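Local coordinates for DUF4348 domain-containing protein (Bacteroides fragilis, PDB 3SBU), which is of unknown function but belongs to the NTF2 clan of cystatin-like folds, and is probably made as a lipoprotein, at residues A[156-159]-A[160-163]; A[101-104]-A[105-108]. One frame throughout, in Å; residues are numbered along the deposited sequence. Where two conformers were deposited one is given.

Contact 1: A[156-159]-A[160-163]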
loop_
_atom_site.group_PDB
_atom_site.type_symbol
_atom_site.label_atom_id
_atom_site.label_comp_id
_atom_site.label_asym_id
_atom_site.label_seq_id
_atom_site.Cartn_x
_atom_site.Cartn_y
_atom_site.Cartn_z
ATOM N N GLU A 156 22.065 -12.270 9.468
ATOM C CA GLU A 156 22.971 -12.111 8.350
ATOM C C GLU A 156 22.188 -12.214 7.072
ATOM O O GLU A 156 22.438 -11.418 6.182
ATOM C CB GLU A 156 24.135 -13.112 8.407
ATOM C CG GLU A 156 24.921 -12.977 9.712
ATOM C CD GLU A 156 26.418 -12.754 9.603
ATOM O OE1 GLU A 156 26.841 -11.590 9.402
ATOM O OE2 GLU A 156 27.169 -13.740 9.776
ATOM N N PHE A 157 21.205 -13.133 6.976
ATOM C CA PHE A 157 20.352 -13.224 5.792
ATOM C C PHE A 157 19.597 -11.883 5.603
ATOM O O PHE A 157 19.505 -11.381 4.476
ATOM C CB PHE A 157 19.349 -14.404 5.924
ATOM C CG PHE A 157 18.012 -14.151 5.253
ATOM C CD1 PHE A 157 17.844 -14.404 3.900
ATOM C CD2 PHE A 157 16.939 -13.612 5.969
ATOM C CE1 PHE A 157 16.630 -14.143 3.267
ATOM C CE2 PHE A 157 15.728 -13.318 5.327
ATOM C CZ PHE A 157 15.573 -13.617 3.986
ATOM N N PHE A 158 19.045 -11.333 6.706
ATOM C CA PHE A 158 18.235 -10.117 6.657
ATOM C C PHE A 158 19.016 -8.924 6.105
ATOM O O PHE A 158 18.460 -8.190 5.289
ATOM C CB PHE A 158 17.583 -9.750 7.999
ATOM C CG PHE A 158 16.574 -8.634 7.793
ATOM C CD1 PHE A 158 15.329 -8.896 7.221
ATOM C CD2 PHE A 158 16.912 -7.303 8.070
ATOM C CE1 PHE A 158 14.419 -7.859 6.981
ATOM C CE2 PHE A 158 16.000 -6.263 7.828
ATOM C CZ PHE A 158 14.762 -6.550 7.281
ATOM N N GLY A 159 20.277 -8.768 6.506
ATOM C CA GLY A 159 21.143 -7.706 5.993
ATOM C C GLY A 159 21.279 -7.744 4.483
ATOM O O GLY A 159 21.237 -6.696 3.826
ATOM N N HIS A 160 21.431 -8.963 3.928
ATOM C CA HIS A 160 21.554 -9.177 2.489
ATOM C C HIS A 160 20.195 -8.978 1.809
ATOM O O HIS A 160 20.132 -8.335 0.773
ATOM C CB HIS A 160 22.131 -10.566 2.197
ATOM C CG HIS A 160 23.564 -10.705 2.621
ATOM N ND1 HIS A 160 23.922 -11.456 3.730
ATOM C CD2 HIS A 160 24.679 -10.147 2.096
ATOM C CE1 HIS A 160 25.235 -11.336 3.838
ATOM N NE2 HIS A 160 25.733 -10.558 2.878
ATOM N N PHE A 161 19.099 -9.488 2.423
ATOM C CA PHE A 161 17.717 -9.359 1.927
ATOM C C PHE A 161 17.328 -7.876 1.812
ATOM O O PHE A 161 16.730 -7.481 0.807
ATOM C CB PHE A 161 16.720 -10.104 2.866
ATOM C CG PHE A 161 15.273 -10.168 2.405
ATOM C CD1 PHE A 161 14.840 -11.183 1.553
ATOM C CD2 PHE A 161 14.346 -9.223 2.835
ATOM C CE1 PHE A 161 13.507 -11.255 1.132
ATOM C CE2 PHE A 161 13.019 -9.270 2.394
ATOM C CZ PHE A 161 12.605 -10.293 1.548
ATOM N N ALA A 162 17.666 -7.065 2.854
ATOM C CA ALA A 162 17.343 -5.633 2.938
ATOM C C ALA A 162 18.152 -4.735 1.980
ATOM O O ALA A 162 17.712 -3.614 1.714
ATOM C CB ALA A 162 17.548 -5.133 4.370
ATOM N N THR A 163 19.329 -5.189 1.496
ATOM C CA THR A 163 20.217 -4.337 0.679
ATOM C C THR A 163 20.467 -4.813 -0.766
ATOM O O THR A 163 20.958 -4.019 -1.570
ATOM C CB THR A 163 21.579 -4.174 1.367
ATOM O OG1 THR A 163 22.157 -5.454 1.568
ATOM C CG2 THR A 163 21.497 -3.463 2.711
#

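Contact 2: A[101-104]-A[105-108]. With GOL (glycerol), chain F.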
loop_
_atom_site.group_PDB
_atom_site.type_symbol
_atom_site.label_atom_id
_atom_site.label_comp_id
_atom_site.label_asym_id
_atom_site.label_seq_id
_atom_site.Cartn_x
_atom_site.Cartn_y
_atom_site.Cartn_z
HETATM N N MSE A 101 3.255 -12.656 19.788
HETATM C CA MSE A 101 2.937 -11.238 19.598
HETATM C C MSE A 101 1.912 -10.781 20.627
HETATM O O MSE A 101 1.811 -9.586 20.876
HETATM C CB MSE A 101 2.451 -10.961 18.171
HETATM C CG MSE A 101 3.537 -11.322 17.143
HETATM SE SE MSE A 101 3.265 -10.561 15.388
HETATM C CE MSE A 101 2.126 -11.544 14.904
ATOM N N ASP A 102 1.215 -11.724 21.286
ATOM C CA ASP A 102 0.270 -11.413 22.378
ATOM C C ASP A 102 1.003 -10.756 23.535
ATOM O O ASP A 102 0.391 -10.037 24.323
ATOM C CB ASP A 102 -0.421 -12.703 22.924
ATOM C CG ASP A 102 -1.423 -13.389 22.020
ATOM O OD1 ASP A 102 -1.577 -12.962 20.866
ATOM O OD2 ASP A 102 -1.968 -14.414 22.424
ATOM N N LEU A 103 2.313 -11.039 23.659
ATOM C CA LEU A 103 3.101 -10.563 24.790
ATOM C C LEU A 103 3.336 -9.056 24.765
ATOM O O LEU A 103 3.590 -8.486 25.822
ATOM C CB LEU A 103 4.432 -11.333 24.884
ATOM C CG LEU A 103 4.284 -12.837 25.195
ATOM C CD1 LEU A 103 5.598 -13.560 25.042
ATOM C CD2 LEU A 103 3.685 -13.065 26.593
ATOM N N VAL A 104 3.199 -8.412 23.600
ATOM C CA VAL A 104 3.380 -6.951 23.444
ATOM C C VAL A 104 2.413 -6.184 24.392
ATOM O O VAL A 104 2.831 -5.230 25.056
ATOM C CB VAL A 104 3.223 -6.518 21.960
ATOM C CG1 VAL A 104 3.303 -4.990 21.808
ATOM C CG2 VAL A 104 4.274 -7.198 21.091
ATOM N N GLY A 105 1.185 -6.673 24.506
ATOM C CA GLY A 105 0.170 -6.094 25.385
ATOM C C GLY A 105 0.165 -6.532 26.849
ATOM O O GLY A 105 -0.771 -6.184 27.576
ATOM N N ASP A 106 1.198 -7.273 27.315
ATOM C CA ASP A 106 1.252 -7.758 28.695
ATOM C C ASP A 106 1.692 -6.628 29.666
ATOM O O ASP A 106 2.863 -6.252 29.708
ATOM C CB ASP A 106 2.180 -8.986 28.791
ATOM C CG ASP A 106 2.099 -9.789 30.077
ATOM O OD1 ASP A 106 1.437 -9.324 31.029
ATOM O OD2 ASP A 106 2.744 -10.858 30.146
ATOM N N THR A 107 0.737 -6.115 30.469
ATOM C CA THR A 107 0.984 -5.007 31.411
ATOM C C THR A 107 1.524 -5.507 32.759
ATOM O O THR A 107 1.940 -4.691 33.575
ATOM C CB THR A 107 -0.286 -4.137 31.601
ATOM O OG1 THR A 107 -1.411 -4.965 31.927
ATOM C CG2 THR A 107 -0.588 -3.260 30.382
ATOM N N SER A 108 1.548 -6.836 32.974
ATOM C CA SER A 108 2.090 -7.447 34.191
ATOM C C SER A 108 3.646 -7.490 34.172
ATOM O O SER A 108 4.250 -7.829 35.194
ATOM C CB SER A 108 1.536 -8.857 34.371
ATOM O OG SER A 108 2.180 -9.801 33.525
HETATM C C1 GOL F . 3.947 -2.420 27.804
HETATM O O1 GOL F . 4.102 -2.489 26.382
HETATM C C2 GOL F . 4.375 -3.765 28.363
HETATM O O2 GOL F . 3.786 -4.899 27.656
HETATM C C3 GOL F . 4.676 -3.872 29.878
HETATM O O3 GOL F . 4.149 -2.812 30.682
#

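Contact 1: A[156-159]-A[160-163]
Phe157 and Phe161 run side by side from the buried face of helix 154-163, an i to i+4 aromatic pair one helical turn apart. Their rings meet obliquely, planes at 40°, with Phe157 CZ against Phe161 CD1 at 3.5 Å. Phe161 also sets its CB over one face of the Phe157 ring, shifted toward the rim, in a CH-pi contact 4.2 Å from the ring centroid. Beyond the segments the two rings turn to other aromatics: Phe157 meets Trp251, and Phe161 makes an edge-to-face contact with Phe244 of strand 240-245. Phe158 points out beside this pair: with CG anti to the backbone N and beside the carbonyl carbon (chi1 -170°), its ring lies toward the following turn, where CE2 meets Ala162 CB at 4.0 Å.

Ordinary helical bonds lie behind this apolar layer, Phe161 N to Phe157 O and Ala162 N to Phe158 O, each 2.8 Å. On the exposed side His160 bends back along the helix, its ND1 making a weak, bent bond to Glu156 O; the ring was deposited in two conformers, so this bond is doubtful. Further along, Thr163 N gives Gly159 O only a weak bond, whereas Thr163 OG1, set between its own N and carbonyl carbon at chi1 58°, donates to Gly159 O at 2.7 Å.

Contact 2: A[101-104]-A[105-108]
With chi1 at -167°, Asp106 holds CG opposite its own backbone N and beside its carbonyl carbon, on the side of the residues that follow; its backbone N-H turns back to Leu103 O. Asp106 CB rests 3.3 Å from the same Leu103 oxygen. Residues 101-103 are part of a 3-10 run, and it is carried forward by i to i+3 bonds: Gly105 N to Asp102 O is weak, but Asp106 N to Leu103 O is sound at 3.1 Å, the donor standing well above the carbonyl plane. Beyond it the chain opens into an Asx turn. Asp106 OD1 takes Ser108 N at 3.2 Å and Ser108 OG at 2.6 Å, both from one face of the carboxylate, the hydroxyl on the syn side.

Val104 packs on Leu93 and Phe95 of strand 93-95, tying the turn to the sheet. Its carbonyl oxygen serves a glycerol probably taken up from the crystallisation liquor: glycerol O2 sits 2.8 Å from Val104 O and 2.6 Å from Asp106 O, and its one proton can go to either. The two donors on Asp106 OD1 should fix the rotation of the carboxylate and probably stabilise its negative charge.

How the contacts relate
From the N terminus, contact 2 comes first, in the loop that leaves strand 93-95 of the five-stranded antiparallel sheet and leads to strand 111-116 of the six-stranded mixed sheet. The chain then runs through strands 128-131 and 136-143 of that mixed sheet before contact 1 opens on helix 154-163. Each contact lies within one unbroken run, a turn in 101-108 and a helix in 156-163, so neither closes a long loop, and they follow in series without nesting or crossing. They sit on opposite sides of the chain's centre, nearest atoms about 14 Å apart, yet both pack on the five-stranded sheet: contact 2 on strand 93-95, contact 1 on strand 240-245.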